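PDB 4WWM: ubiquitin from Sulfolobus solfataricus, which is a Urm1-type ubiquitin-like modifier, probably conjugated to other proteins in a pathway linked to the proteasome and perhaps also serving in tRNA processing. Local coordinates for residues V4-P9 with I74-I79; F14-I19 with V31-K36; D23-R28 with Y63-L68; I53-K58 with D70-E75. All coordinates share one frame; numbering follows the deposited sequence.

Contacts 1 and 4 pair strands of the mixed sheet of this ubiquitin-like fold; contacts 2 and 3 pack the two ends of helix 26-33 against other parts of the chain. Contact 1 pairs the first and last strands, 3-6 and 73-78, so its loop encloses contacts 2 and 3. Strand 73-78 is shared with contact 4, where it meets strand 51-55; the centres of contacts 1 and 4 lie about 11 Å apart. The centres of contacts 2 and 3 lie about 17 Å apart, and the two are joined by the salt bridge K32 to D23. L68 of contact 3 touches I74, shared by contacts 1 and 4, so that one apolar core joins sheet, helix and loop.

Contact 1 of 4, residues V4-P9 with I74-I79; sequences VILKGP and IEIIPI
I76 CD1 touches two side chains of the neighbouring strand: V4 CG1 comes in at a slant to 3.7 Å, while L6 lies alongside I76 and points the same way, with L6 CD2 3.9 Å from I76 CD1. V4 holds CG1 anti to its backbone N (chi1 178°), which turns that methyl onto I76. Beneath them the strands run parallel, bonded from I5 N to I74 O (2.7 Å), I76 N to I5 O and, more bent, K7 N to I76 O. This is the central parallel pair of the ubiquitin-like β-grasp, and V29 and L30 of helix 26-33 cover its V4, I74 and I76 face. On the other face K7 CG runs beside I77 CG1 at 3.9 Å. Past the last bond, the ring of P78 presses its CD against K7 O (3.0 Å) and its CG against P9 CD (3.6 Å). Replacing P78 by an alanine would take away CG and CD, and is likely to open a gap beside P9 CD and K7 O.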
loop_
_atom_site.group_PDB
_atom_site.type_symbol
_atom_site.label_atom_id
_atom_site.label_comp_id
_atom_site.label_asym_id
_atom_site.label_seq_id
_atom_site.Cartn_x
_atom_site.Cartn_y
_atom_site.Cartn_z
ATOM N N VAL A 4 -1.499 -6.906 -2.574
ATOM C CA VAL A 4 -0.927 -6.094 -1.505
ATOM C C VAL A 4 -0.421 -6.989 -0.379
ATOM O O VAL A 4 -1.158 -7.841 0.121
ATOM C CB VAL A 4 -1.957 -5.096 -0.939
ATOM C CG1 VAL A 4 -1.360 -4.282 0.209
ATOM C CG2 VAL A 4 -2.449 -4.169 -2.033
ATOM N N ILE A 5 0.838 -6.797 0.002
ATOM C CA ILE A 5 1.436 -7.526 1.114
ATOM C C ILE A 5 1.821 -6.559 2.231
ATOM O O ILE A 5 2.550 -5.595 2.003
ATOM C CB ILE A 5 2.682 -8.317 0.668
ATOM C CG1 ILE A 5 2.313 -9.290 -0.460
ATOM C CG2 ILE A 5 3.282 -9.068 1.854
ATOM C CD1 ILE A 5 3.482 -10.125 -0.986
ATOM N N LEU A 6 1.331 -6.826 3.439
ATOM C CA LEU A 6 1.662 -6.010 4.601
ATOM C C LEU A 6 2.854 -6.610 5.330
ATOM O O LEU A 6 3.005 -7.832 5.382
ATOM C CB LEU A 6 0.461 -5.895 5.546
ATOM C CG LEU A 6 -0.814 -5.284 4.959
ATOM C CD1 LEU A 6 -1.921 -5.292 5.995
ATOM C CD2 LEU A 6 -0.581 -3.872 4.465
ATOM N N LYS A 7 3.700 -5.745 5.883
ATOM C CA LYS A 7 4.879 -6.174 6.630
ATOM C C LYS A 7 4.891 -5.563 8.028
ATOM O O LYS A 7 4.265 -4.529 8.273
ATOM C CB LYS A 7 6.162 -5.783 5.891
ATOM C CG LYS A 7 6.371 -6.492 4.562
ATOM C CD LYS A 7 6.725 -7.955 4.758
ATOM C CE LYS A 7 6.783 -8.692 3.432
ATOM N NZ LYS A 7 6.888 -10.165 3.620
ATOM N N GLY A 8 5.616 -6.207 8.937
ATOM C CA GLY A 8 5.805 -5.682 10.275
ATOM C C GLY A 8 4.507 -5.538 11.051
ATOM O O GLY A 8 3.587 -6.340 10.881
ATOM N N PRO A 9 4.430 -4.514 11.919
ATOM C CA PRO A 9 3.246 -4.294 12.759
ATOM C C PRO A 9 1.953 -4.076 11.978
ATOM O O PRO A 9 0.877 -4.269 12.543
ATOM C CB PRO A 9 3.609 -3.030 13.546
ATOM C CG PRO A 9 5.088 -3.031 13.594
ATOM C CD PRO A 9 5.533 -3.608 12.287
ATOM N N ILE A 74 2.456 -5.273 -4.413
ATOM C CA ILE A 74 2.637 -4.054 -3.635
ATOM C C ILE A 74 2.936 -4.393 -2.179
ATOM O O ILE A 74 2.089 -4.944 -1.484
ATOM C CB ILE A 74 1.384 -3.160 -3.703
ATOM C CG1 ILE A 74 1.068 -2.806 -5.160
ATOM C CG2 ILE A 74 1.589 -1.897 -2.875
ATOM C CD1 ILE A 74 -0.284 -2.151 -5.357
ATOM N N GLU A 75 4.136 -4.055 -1.717
ATOM C CA GLU A 75 4.514 -4.303 -0.328
ATOM C C GLU A 75 4.455 -3.007 0.463
ATOM O O GLU A 75 5.072 -2.016 0.078
ATOM C CB GLU A 75 5.920 -4.900 -0.236
ATOM C CG GLU A 75 6.074 -6.252 -0.903
ATOM C CD GLU A 75 7.501 -6.755 -0.851
ATOM O OE1 GLU A 75 8.042 -6.884 0.266
ATOM O OE2 GLU A 75 8.082 -7.012 -1.925
ATOM N N ILE A 76 3.708 -3.019 1.564
ATOM C CA ILE A 76 3.622 -1.860 2.444
ATOM C C ILE A 76 4.421 -2.162 3.707
ATOM O O ILE A 76 4.085 -3.069 4.471
ATOM C CB ILE A 76 2.165 -1.504 2.783
ATOM C CG1 ILE A 76 1.346 -1.383 1.494
ATOM C CG2 ILE A 76 2.111 -0.194 3.563
ATOM C CD1 ILE A 76 -0.129 -1.165 1.718
ATOM N N ILE A 77 5.489 -1.393 3.904
ATOM C CA ILE A 77 6.496 -1.686 4.916
ATOM C C ILE A 77 6.667 -0.528 5.896
ATOM O O ILE A 77 7.026 0.580 5.491
ATOM C CB ILE A 77 7.863 -1.978 4.264
ATOM C CG1 ILE A 77 7.723 -3.081 3.210
ATOM C CG2 ILE A 77 8.889 -2.369 5.325
ATOM C CD1 ILE A 77 8.964 -3.297 2.370
ATOM N N PRO A 78 6.425 -0.778 7.194
ATOM C CA PRO A 78 6.711 0.273 8.175
ATOM C C PRO A 78 8.185 0.295 8.586
ATOM O O PRO A 78 8.806 -0.765 8.668
ATOM C CB PRO A 78 5.814 -0.102 9.353
ATOM C CG PRO A 78 5.728 -1.581 9.284
ATOM C CD PRO A 78 5.784 -1.949 7.821
ATOM N N ILE A 79 8.733 1.486 8.819
ATOM C CA ILE A 79 10.111 1.628 9.287
ATOM C C ILE A 79 10.192 2.584 10.472
ATOM O O ILE A 79 9.286 3.387 10.691
ATOM C CB ILE A 79 11.040 2.145 8.173
ATOM C CG1 ILE A 79 10.512 3.466 7.608
ATOM C CG2 ILE A 79 11.160 1.112 7.069
ATOM C CD1 ILE A 79 11.530 4.233 6.814
#

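Contact 2 of 4, residues F14-I19 with V31-K36; sequences FNFREI and VKIDSK
F14 and I33 meet across segments that share no backbone hydrogen bond: F14 closes helix 10-14, N15 leaves it with positive phi, and the chain runs through F16 into strand 18-20, facing the last turn of helix 26-33. I33 makes the contact with both its branches. Its CG2, set anti to the backbone N by chi1 of -65°, touches F14 CE1 at 3.7 Å, the two side chains crossing at about a right angle, and comes to the edge of the F16 ring, 4.2 Å from CZ. Its CD1 goes the other way, past I19, and reaches I19 CG2 at 3.4 Å, tighter than usual for two methyls. The F14 ring also turns an edge to the backbone, with CE1 3.4 Å from I33 O. Farther round, F14 CZ lies 3.6 Å from D34 OD1; that carboxylate accepts from the backbone N of L39, I40 and L41. F14 and F16 also pack on L6, and I19 on V4; all three thus lie between the end of helix 26-33 and strand 3-6.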
loop_
_atom_site.group_PDB
_atom_site.type_symbol
_atom_site.label_atom_id
_atom_site.label_comp_id
_atom_site.label_asym_id
_atom_site.label_seq_id
_atom_site.Cartn_x
_atom_site.Cartn_y
_atom_site.Cartn_z
ATOM N N PHE A 14 -3.821 -4.244 10.783
ATOM C CA PHE A 14 -4.880 -4.419 9.789
ATOM C C PHE A 14 -5.624 -5.742 9.969
ATOM O O PHE A 14 -6.753 -5.886 9.506
ATOM C CB PHE A 14 -4.304 -4.355 8.374
ATOM C CG PHE A 14 -4.140 -2.960 7.850
ATOM C CD1 PHE A 14 -5.188 -2.321 7.212
ATOM C CD2 PHE A 14 -2.938 -2.289 7.990
ATOM C CE1 PHE A 14 -5.040 -1.038 6.724
ATOM C CE2 PHE A 14 -2.784 -1.008 7.505
ATOM C CZ PHE A 14 -3.837 -0.380 6.871
ATOM N N ASN A 15 -4.969 -6.699 10.622
ATOM C CA ASN A 15 -5.522 -8.033 10.881
ATOM C C ASN A 15 -5.575 -8.919 9.634
ATOM O O ASN A 15 -6.405 -9.825 9.541
ATOM C CB ASN A 15 -6.923 -7.931 11.492
ATOM C CG ASN A 15 -7.315 -9.175 12.276
ATOM O OD1 ASN A 15 -6.476 -9.824 12.900
ATOM N ND2 ASN A 15 -8.597 -9.511 12.240
ATOM N N PHE A 16 -4.687 -8.655 8.681
ATOM C CA PHE A 16 -4.449 -9.575 7.573
ATOM C C PHE A 16 -3.034 -9.351 7.056
ATOM O O PHE A 16 -2.387 -8.374 7.430
ATOM C CB PHE A 16 -5.488 -9.397 6.455
ATOM C CG PHE A 16 -5.406 -8.079 5.735
ATOM C CD1 PHE A 16 -4.544 -7.907 4.667
ATOM C CD2 PHE A 16 -6.212 -7.018 6.111
ATOM C CE1 PHE A 16 -4.474 -6.702 3.998
ATOM C CE2 PHE A 16 -6.146 -5.809 5.443
ATOM C CZ PHE A 16 -5.276 -5.652 4.387
ATOM N N ARG A 17 -2.551 -10.264 6.218
ATOM C CA ARG A 17 -1.177 -10.199 5.723
ATOM C C ARG A 17 -1.129 -9.879 4.232
ATOM O O ARG A 17 -0.300 -9.085 3.788
ATOM C CB ARG A 17 -0.454 -11.520 5.992
ATOM C CG ARG A 17 1.020 -11.498 5.623
ATOM C CD ARG A 17 1.710 -12.798 6.003
ATOM N NE ARG A 17 3.107 -12.825 5.576
ATOM C CZ ARG A 17 3.941 -13.836 5.797
ATOM N NH1 ARG A 17 3.529 -14.919 6.445
ATOM N NH2 ARG A 17 5.195 -13.766 5.369
ATOM N N GLU A 18 -2.014 -10.508 3.467
ATOM C CA GLU A 18 -2.052 -10.315 2.025
ATOM C C GLU A 18 -3.483 -10.227 1.536
ATOM O O GLU A 18 -4.374 -10.897 2.060
ATOM C CB GLU A 18 -1.327 -11.452 1.300
ATOM C CG GLU A 18 0.114 -11.631 1.726
ATOM C CD GLU A 18 0.799 -12.779 1.012
ATOM O OE1 GLU A 18 0.166 -13.400 0.129
ATOM O OE2 GLU A 18 1.971 -13.061 1.340
ATOM N N ILE A 19 -3.690 -9.398 0.520
ATOM C CA ILE A 19 -5.012 -9.201 -0.049
ATOM C C ILE A 19 -4.872 -8.731 -1.493
ATOM O O ILE A 19 -3.935 -8.004 -1.825
ATOM C CB ILE A 19 -5.827 -8.178 0.784
ATOM C CG1 ILE A 19 -7.311 -8.224 0.411
ATOM C CG2 ILE A 19 -5.261 -6.768 0.618
ATOM C CD1 ILE A 19 -8.193 -7.404 1.343
ATOM N N VAL A 31 -6.346 3.622 -0.545
ATOM C CA VAL A 31 -7.600 4.089 0.038
ATOM C C VAL A 31 -8.526 2.908 0.328
ATOM O O VAL A 31 -9.223 2.899 1.343
ATOM C CB VAL A 31 -8.314 5.106 -0.881
ATOM C CG1 VAL A 31 -9.755 5.348 -0.431
ATOM C CG2 VAL A 31 -7.556 6.423 -0.900
ATOM N N LYS A 32 -8.536 1.914 -0.558
ATOM C CA LYS A 32 -9.374 0.736 -0.357
ATOM C C LYS A 32 -8.886 -0.081 0.837
ATOM O O LYS A 32 -9.687 -0.609 1.606
ATOM C CB LYS A 32 -9.399 -0.141 -1.611
ATOM C CG LYS A 32 -10.198 -1.434 -1.432
ATOM C CD LYS A 32 -10.410 -2.174 -2.746
ATOM C CE LYS A 32 -11.393 -1.447 -3.652
ATOM N NZ LYS A 32 -11.589 -2.153 -4.950
ATOM N N ILE A 33 -7.570 -0.183 0.979
ATOM C CA ILE A 33 -6.965 -0.887 2.100
ATOM C C ILE A 33 -7.195 -0.123 3.405
ATOM O O ILE A 33 -7.555 -0.711 4.429
ATOM C CB ILE A 33 -5.443 -1.083 1.869
ATOM C CG1 ILE A 33 -5.192 -2.001 0.667
ATOM C CG2 ILE A 33 -4.754 -1.647 3.105
ATOM C CD1 ILE A 33 -5.739 -3.410 0.813
ATOM N N ASP A 34 -6.998 1.191 3.353
ATOM C CA ASP A 34 -6.961 2.031 4.547
ATOM C C ASP A 34 -8.302 2.708 4.829
ATOM O O ASP A 34 -8.382 3.626 5.651
ATOM C CB ASP A 34 -5.873 3.094 4.382
ATOM C CG ASP A 34 -5.404 3.670 5.703
ATOM O OD1 ASP A 34 -5.245 2.900 6.672
ATOM O OD2 ASP A 34 -5.174 4.895 5.763
ATOM N N SER A 35 -9.346 2.234 4.153
ATOM C CA SER A 35 -10.637 2.922 4.085
ATOM C C SER A 35 -11.136 3.482 5.420
ATOM O O SER A 35 -11.160 4.696 5.614
ATOM C CB SER A 35 -11.692 1.973 3.509
ATOM O OG SER A 35 -12.925 2.640 3.311
ATOM N N LYS A 36 -11.525 2.602 6.336
ATOM C CA LYS A 36 -12.169 3.037 7.575
ATOM C C LYS A 36 -11.209 3.052 8.756
ATOM O O LYS A 36 -11.625 3.240 9.900
ATOM C CB LYS A 36 -13.365 2.135 7.889
ATOM C CG LYS A 36 -14.481 2.226 6.860
ATOM C CD LYS A 36 -15.692 1.391 7.249
ATOM C CE LYS A 36 -16.827 1.573 6.250
ATOM N NZ LYS A 36 -18.022 0.749 6.584
#

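Contact 3 of 4, residues D23-R28 with Y63-L68; sequences DRELLR and YRNQLL
R24 meets L68 twice, by backbone and by side chain. Just before it, D23 turns its carboxylate away to K32, with R28 NE near D23 OD1 as a contact of charges alone. R24 O accepts from L68 N in its carbonyl plane, on a lone pair, at 2.8 Å. R24 NE donates back to L68 O at 2.9 Å, almost perfectly straight at 179° and in the guanidinium plane. The bend at chi3 (68°) brings the guanidinium to L67, whose CD2 lies over one face, toward its rim. Then comes E25, the N-cap residue of helix 26-33, the helix that packs across the sheet in the ubiquitin-like β-grasp fold; E25 CG passes 4.0 Å from N65 OD1. At the first turn, L26 N and L27 N each donate a hydrogen bond to a water, and both waters donate to N65 OD1, at 2.7 and 2.6 Å. The water on L26 N also donates to Q66 O. L26 N lies 3.6 Å from L68 CD1.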
loop_
_atom_site.group_PDB
_atom_site.type_symbol
_atom_site.label_atom_id
_atom_site.label_comp_id
_atom_site.label_asym_id
_atom_site.label_seq_id
_atom_site.Cartn_x
_atom_site.Cartn_y
_atom_site.Cartn_z
ATOM N N ASP A 23 -7.871 -2.418 -8.088
ATOM C CA ASP A 23 -7.465 -1.065 -8.460
ATOM C C ASP A 23 -6.138 -1.036 -9.220
ATOM O O ASP A 23 -5.194 -1.741 -8.865
ATOM C CB ASP A 23 -7.362 -0.197 -7.204
ATOM C CG ASP A 23 -8.700 -0.002 -6.518
ATOM O OD1 ASP A 23 -9.421 0.951 -6.879
ATOM O OD2 ASP A 23 -9.029 -0.803 -5.617
ATOM N N ARG A 24 -6.074 -0.213 -10.266
ATOM C CA ARG A 24 -4.850 -0.047 -11.048
ATOM C C ARG A 24 -4.169 1.291 -10.745
ATOM O O ARG A 24 -3.139 1.621 -11.333
ATOM C CB ARG A 24 -5.156 -0.159 -12.542
ATOM C CG ARG A 24 -5.788 -1.488 -12.935
ATOM C CD ARG A 24 -5.970 -1.589 -14.436
ATOM N NE ARG A 24 -4.692 -1.684 -15.135
ATOM C CZ ARG A 24 -4.557 -1.657 -16.458
ATOM N NH1 ARG A 24 -5.624 -1.534 -17.238
ATOM N NH2 ARG A 24 -3.351 -1.748 -17.002
ATOM N N GLU A 25 -4.757 2.051 -9.827
ATOM C CA GLU A 25 -4.198 3.322 -9.375
ATOM C C GLU A 25 -3.747 3.182 -7.925
ATOM O O GLU A 25 -4.555 2.864 -7.051
ATOM C CB GLU A 25 -5.229 4.445 -9.513
ATOM C CG GLU A 25 -4.767 5.800 -8.993
ATOM C CD GLU A 25 -5.869 6.843 -9.028
ATOM O OE1 GLU A 25 -5.724 7.880 -8.347
ATOM O OE2 GLU A 25 -6.874 6.630 -9.740
ATOM N N LEU A 26 -2.463 3.424 -7.672
ATOM C CA LEU A 26 -1.875 3.153 -6.363
ATOM C C LEU A 26 -2.634 3.833 -5.231
ATOM O O LEU A 26 -2.916 3.208 -4.215
ATOM C CB LEU A 26 -0.409 3.590 -6.323
ATOM C CG LEU A 26 0.277 3.418 -4.961
ATOM C CD1 LEU A 26 0.235 1.964 -4.509
ATOM C CD2 LEU A 26 1.712 3.923 -5.005
ATOM N N LEU A 27 -2.960 5.110 -5.406
ATOM C CA LEU A 27 -3.679 5.844 -4.374
ATOM C C LEU A 27 -4.987 5.139 -4.026
ATOM O O LEU A 27 -5.342 5.018 -2.856
ATOM C CB LEU A 27 -3.963 7.279 -4.821
ATOM C CG LEU A 27 -4.804 8.102 -3.840
ATOM C CD1 LEU A 27 -4.094 8.230 -2.500
ATOM C CD2 LEU A 27 -5.114 9.477 -4.409
ATOM N N ARG A 28 -5.693 4.674 -5.050
ATOM C CA ARG A 28 -6.972 4.006 -4.850
ATOM C C ARG A 28 -6.783 2.660 -4.158
ATOM O O ARG A 28 -7.625 2.248 -3.358
ATOM C CB ARG A 28 -7.696 3.820 -6.184
ATOM C CG ARG A 28 -8.054 5.131 -6.870
ATOM C CD ARG A 28 -9.547 5.233 -7.137
ATOM N NE ARG A 28 -10.024 4.146 -7.988
ATOM C CZ ARG A 28 -11.303 3.812 -8.136
ATOM N NH1 ARG A 28 -12.251 4.474 -7.484
ATOM N NH2 ARG A 28 -11.634 2.806 -8.934
ATOM N N TYR A 63 7.712 4.900 -10.105
ATOM C CA TYR A 63 6.696 4.498 -11.072
ATOM C C TYR A 63 5.847 5.663 -11.577
ATOM O O TYR A 63 5.145 5.528 -12.579
ATOM C CB TYR A 63 5.805 3.424 -10.457
ATOM C CG TYR A 63 6.466 2.065 -10.406
ATOM C CD1 TYR A 63 7.356 1.737 -9.391
ATOM C CD2 TYR A 63 6.207 1.112 -11.381
ATOM C CE1 TYR A 63 7.966 0.493 -9.350
ATOM C CE2 TYR A 63 6.809 -0.130 -11.346
ATOM C CZ TYR A 63 7.685 -0.435 -10.330
ATOM O OH TYR A 63 8.279 -1.674 -10.304
ATOM N N ARG A 64 5.914 6.797 -10.885
ATOM C CA ARG A 64 5.270 8.024 -11.349
ATOM C C ARG A 64 3.766 7.863 -11.551
ATOM O O ARG A 64 3.206 8.404 -12.505
ATOM C CB ARG A 64 5.903 8.489 -12.662
ATOM C CG ARG A 64 7.425 8.469 -12.671
ATOM C CD ARG A 64 7.971 9.003 -13.981
ATOM N NE ARG A 64 7.589 10.394 -14.195
ATOM C CZ ARG A 64 7.667 11.025 -15.363
ATOM N NH1 ARG A 64 8.109 10.389 -16.440
ATOM N NH2 ARG A 64 7.295 12.295 -15.455
ATOM N N ASN A 65 3.123 7.113 -10.662
ATOM C CA ASN A 65 1.680 6.901 -10.728
ATOM C C ASN A 65 1.227 6.365 -12.086
ATOM O O ASN A 65 0.198 6.779 -12.620
ATOM C CB ASN A 65 0.934 8.202 -10.417
ATOM C CG ASN A 65 -0.555 7.981 -10.202
ATOM O OD1 ASN A 65 -0.977 6.912 -9.755
ATOM N ND2 ASN A 65 -1.360 8.980 -10.546
ATOM N N GLN A 66 2.008 5.454 -12.653
ATOM C CA GLN A 66 1.609 4.781 -13.880
ATOM C C GLN A 66 0.599 3.686 -13.557
ATOM O O GLN A 66 0.440 3.303 -12.397
ATOM C CB GLN A 66 2.824 4.197 -14.604
ATOM C CG GLN A 66 3.631 5.231 -15.380
ATOM C CD GLN A 66 4.876 4.648 -16.018
ATOM O OE1 GLN A 66 4.920 4.422 -17.227
ATOM N NE2 GLN A 66 5.902 4.412 -15.209
ATOM N N LEU A 67 -0.093 3.204 -14.585
ATOM C CA LEU A 67 -1.049 2.117 -14.431
ATOM C C LEU A 67 -0.404 0.910 -13.777
ATOM O O LEU A 67 0.655 0.457 -14.202
ATOM C CB LEU A 67 -1.623 1.705 -15.786
ATOM C CG LEU A 67 -2.857 2.443 -16.302
ATOM C CD1 LEU A 67 -3.173 1.975 -17.712
ATOM C CD2 LEU A 67 -4.052 2.221 -15.390
ATOM N N LEU A 68 -1.045 0.394 -12.737
ATOM C CA LEU A 68 -0.623 -0.863 -12.146
ATOM C C LEU A 68 -1.152 -2.010 -12.998
ATOM O O LEU A 68 -2.250 -1.928 -13.550
ATOM C CB LEU A 68 -1.123 -0.988 -10.706
ATOM C CG LEU A 68 -0.633 0.071 -9.717
ATOM C CD1 LEU A 68 -1.450 0.011 -8.443
ATOM C CD2 LEU A 68 0.839 -0.133 -9.414
HETATM O O HOH W 1 -0.481 4.224 -9.785
HETATM O O HOH W 2 -1.819 7.016 -7.325
#

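Contact 4 of 4, residues I53-K58 with D70-E75; sequences ILINGK and DNDIIE
I73 O is met by two groups from the segment 53-58: N56 N donates to it at 2.8 Å, and a water that accepts from G57 N also lies 2.8 Å from I73 O and 2.9 Å from E75 OE2. The side-chain amide of N56 is gripped at both ends as well. Its OD1 accepts from I73 N at 2.9 Å, the donor tilted 33° from the carbonyl plane, while ND2 donates to D72 OD1 at 2.8 Å. That second bond lies close to the amide plane of N56 but reaches the oxygen from above the carboxylate, whose plane is turned 71° against the amide. CG of N56 stands anti to the carbonyl carbon (chi1 -61°), which carries the amide across to the segment 70-75. Below this, L54 and E75 form a hydrogen-bonded antiparallel pair, with E75 N to L54 O at 2.8 Å, and on the core face I53 CG2 lies alongside I74 CG2 at 3.6 Å. N56 and G57 are the central residues of a type I' turn from I55 to K58. D72 OD2 is held by N69 N; an alanine in place of D72 would probably leave N56 ND2 and N69 N without their acceptor and the amide freer to turn. Backbone and side-chain bonds from N56 thus fasten the turn to I73, the first residue of strand 73-78, and to D72 just before it.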
loop_
_atom_site.group_PDB
_atom_site.type_symbol
_atom_site.label_atom_id
_atom_site.label_comp_id
_atom_site.label_asym_id
_atom_site.label_seq_id
_atom_site.Cartn_x
_atom_site.Cartn_y
_atom_site.Cartn_z
ATOM N N ILE A 53 6.559 1.983 0.324
ATOM C CA ILE A 53 5.822 1.110 -0.577
ATOM C C ILE A 53 6.732 0.622 -1.693
ATOM O O ILE A 53 7.372 1.418 -2.383
ATOM C CB ILE A 53 4.594 1.811 -1.186
ATOM C CG1 ILE A 53 3.675 2.322 -0.072
ATOM C CG2 ILE A 53 3.840 0.855 -2.110
ATOM C CD1 ILE A 53 2.431 3.023 -0.573
ATOM N N LEU A 54 6.785 -0.696 -1.850
ATOM C CA LEU A 54 7.489 -1.313 -2.961
ATOM C C LEU A 54 6.475 -1.838 -3.963
ATOM O O LEU A 54 5.470 -2.439 -3.584
ATOM C CB LEU A 54 8.392 -2.450 -2.478
ATOM C CG LEU A 54 9.483 -2.080 -1.472
ATOM C CD1 LEU A 54 10.301 -3.310 -1.108
ATOM C CD2 LEU A 54 10.380 -0.978 -2.014
ATOM N N ILE A 55 6.736 -1.584 -5.239
ATOM C CA ILE A 55 5.978 -2.194 -6.317
ATOM C C ILE A 55 6.930 -3.111 -7.070
ATOM O O ILE A 55 7.882 -2.645 -7.695
ATOM C CB ILE A 55 5.374 -1.145 -7.265
ATOM C CG1 ILE A 55 4.448 -0.206 -6.484
ATOM C CG2 ILE A 55 4.609 -1.829 -8.392
ATOM C CD1 ILE A 55 3.937 0.985 -7.276
ATOM N N ASN A 56 6.677 -4.414 -6.987
ATOM C CA ASN A 56 7.569 -5.417 -7.557
ATOM C C ASN A 56 9.009 -5.212 -7.096
ATOM O O ASN A 56 9.947 -5.340 -7.880
ATOM C CB ASN A 56 7.492 -5.394 -9.084
ATOM C CG ASN A 56 6.098 -5.701 -9.601
ATOM O OD1 ASN A 56 5.368 -6.496 -9.011
ATOM N ND2 ASN A 56 5.720 -5.067 -10.704
ATOM N N GLY A 57 9.168 -4.871 -5.821
ATOM C CA GLY A 57 10.480 -4.789 -5.202
ATOM C C GLY A 57 11.163 -3.438 -5.315
ATOM O O GLY A 57 12.256 -3.254 -4.774
ATOM N N LYS A 58 10.526 -2.495 -6.008
ATOM C CA LYS A 58 11.108 -1.173 -6.242
ATOM C C LYS A 58 10.268 -0.066 -5.611
ATOM O O LYS A 58 9.044 -0.166 -5.551
ATOM C CB LYS A 58 11.254 -0.914 -7.745
ATOM C CG LYS A 58 12.140 -1.915 -8.471
ATOM C CD LYS A 58 12.141 -1.654 -9.970
ATOM C CE LYS A 58 12.988 -2.669 -10.719
ATOM N NZ LYS A 58 13.044 -2.370 -12.178
ATOM N N ASP A 70 -2.315 -6.066 -13.213
ATOM C CA ASP A 70 -3.035 -6.969 -12.317
ATOM C C ASP A 70 -2.119 -7.879 -11.502
ATOM O O ASP A 70 -2.477 -8.290 -10.397
ATOM C CB ASP A 70 -4.014 -7.829 -13.122
ATOM C CG ASP A 70 -5.284 -7.084 -13.491
ATOM O OD1 ASP A 70 -5.337 -5.849 -13.300
ATOM O OD2 ASP A 70 -6.231 -7.736 -13.979
ATOM N N ASN A 71 -0.946 -8.191 -12.044
ATOM C CA ASN A 71 -0.023 -9.113 -11.390
ATOM C C ASN A 71 1.074 -8.410 -10.584
ATOM O O ASN A 71 2.022 -9.049 -10.133
ATOM C CB ASN A 71 0.615 -10.037 -12.430
ATOM C CG ASN A 71 -0.400 -10.948 -13.103
ATOM O OD1 ASN A 71 -1.515 -11.130 -12.610
ATOM N ND2 ASN A 71 -0.013 -11.531 -14.231
ATOM N N ASP A 72 0.949 -7.098 -10.399
ATOM C CA ASP A 72 1.922 -6.358 -9.598
ATOM C C ASP A 72 1.812 -6.724 -8.123
ATOM O O ASP A 72 0.723 -6.996 -7.620
ATOM C CB ASP A 72 1.736 -4.847 -9.763
ATOM C CG ASP A 72 2.272 -4.324 -11.086
ATOM O OD1 ASP A 72 3.103 -5.010 -11.720
ATOM O OD2 ASP A 72 1.865 -3.211 -11.483
ATOM N N ILE A 73 2.953 -6.722 -7.441
ATOM C CA ILE A 73 3.006 -6.995 -6.013
ATOM C C ILE A 73 3.373 -5.722 -5.264
ATOM O O ILE A 73 4.455 -5.165 -5.456
ATOM C CB ILE A 73 4.021 -8.103 -5.686
ATOM C CG1 ILE A 73 3.644 -9.394 -6.422
ATOM C CG2 ILE A 73 4.078 -8.339 -4.178
ATOM C CD1 ILE A 73 4.667 -10.505 -6.295
ATOM N N ILE A 74 2.456 -5.273 -4.413
ATOM C CA ILE A 74 2.637 -4.054 -3.635
ATOM C C ILE A 74 2.936 -4.393 -2.179
ATOM O O ILE A 74 2.089 -4.944 -1.484
ATOM C CB ILE A 74 1.384 -3.160 -3.703
ATOM C CG1 ILE A 74 1.068 -2.806 -5.160
ATOM C CG2 ILE A 74 1.589 -1.897 -2.875
ATOM C CD1 ILE A 74 -0.284 -2.151 -5.357
ATOM N N GLU A 75 4.136 -4.055 -1.717
ATOM C CA GLU A 75 4.514 -4.303 -0.328
ATOM C C GLU A 75 4.455 -3.007 0.463
ATOM O O GLU A 75 5.072 -2.016 0.078
ATOM C CB GLU A 75 5.920 -4.900 -0.236
ATOM C CG GLU A 75 6.074 -6.252 -0.903
ATOM C CD GLU A 75 7.501 -6.755 -0.851
ATOM O OE1 GLU A 75 8.042 -6.884 0.266
ATOM O OE2 GLU A 75 8.082 -7.012 -1.925
HETATM O O HOH W 3 6.918 -5.413 -4.071
#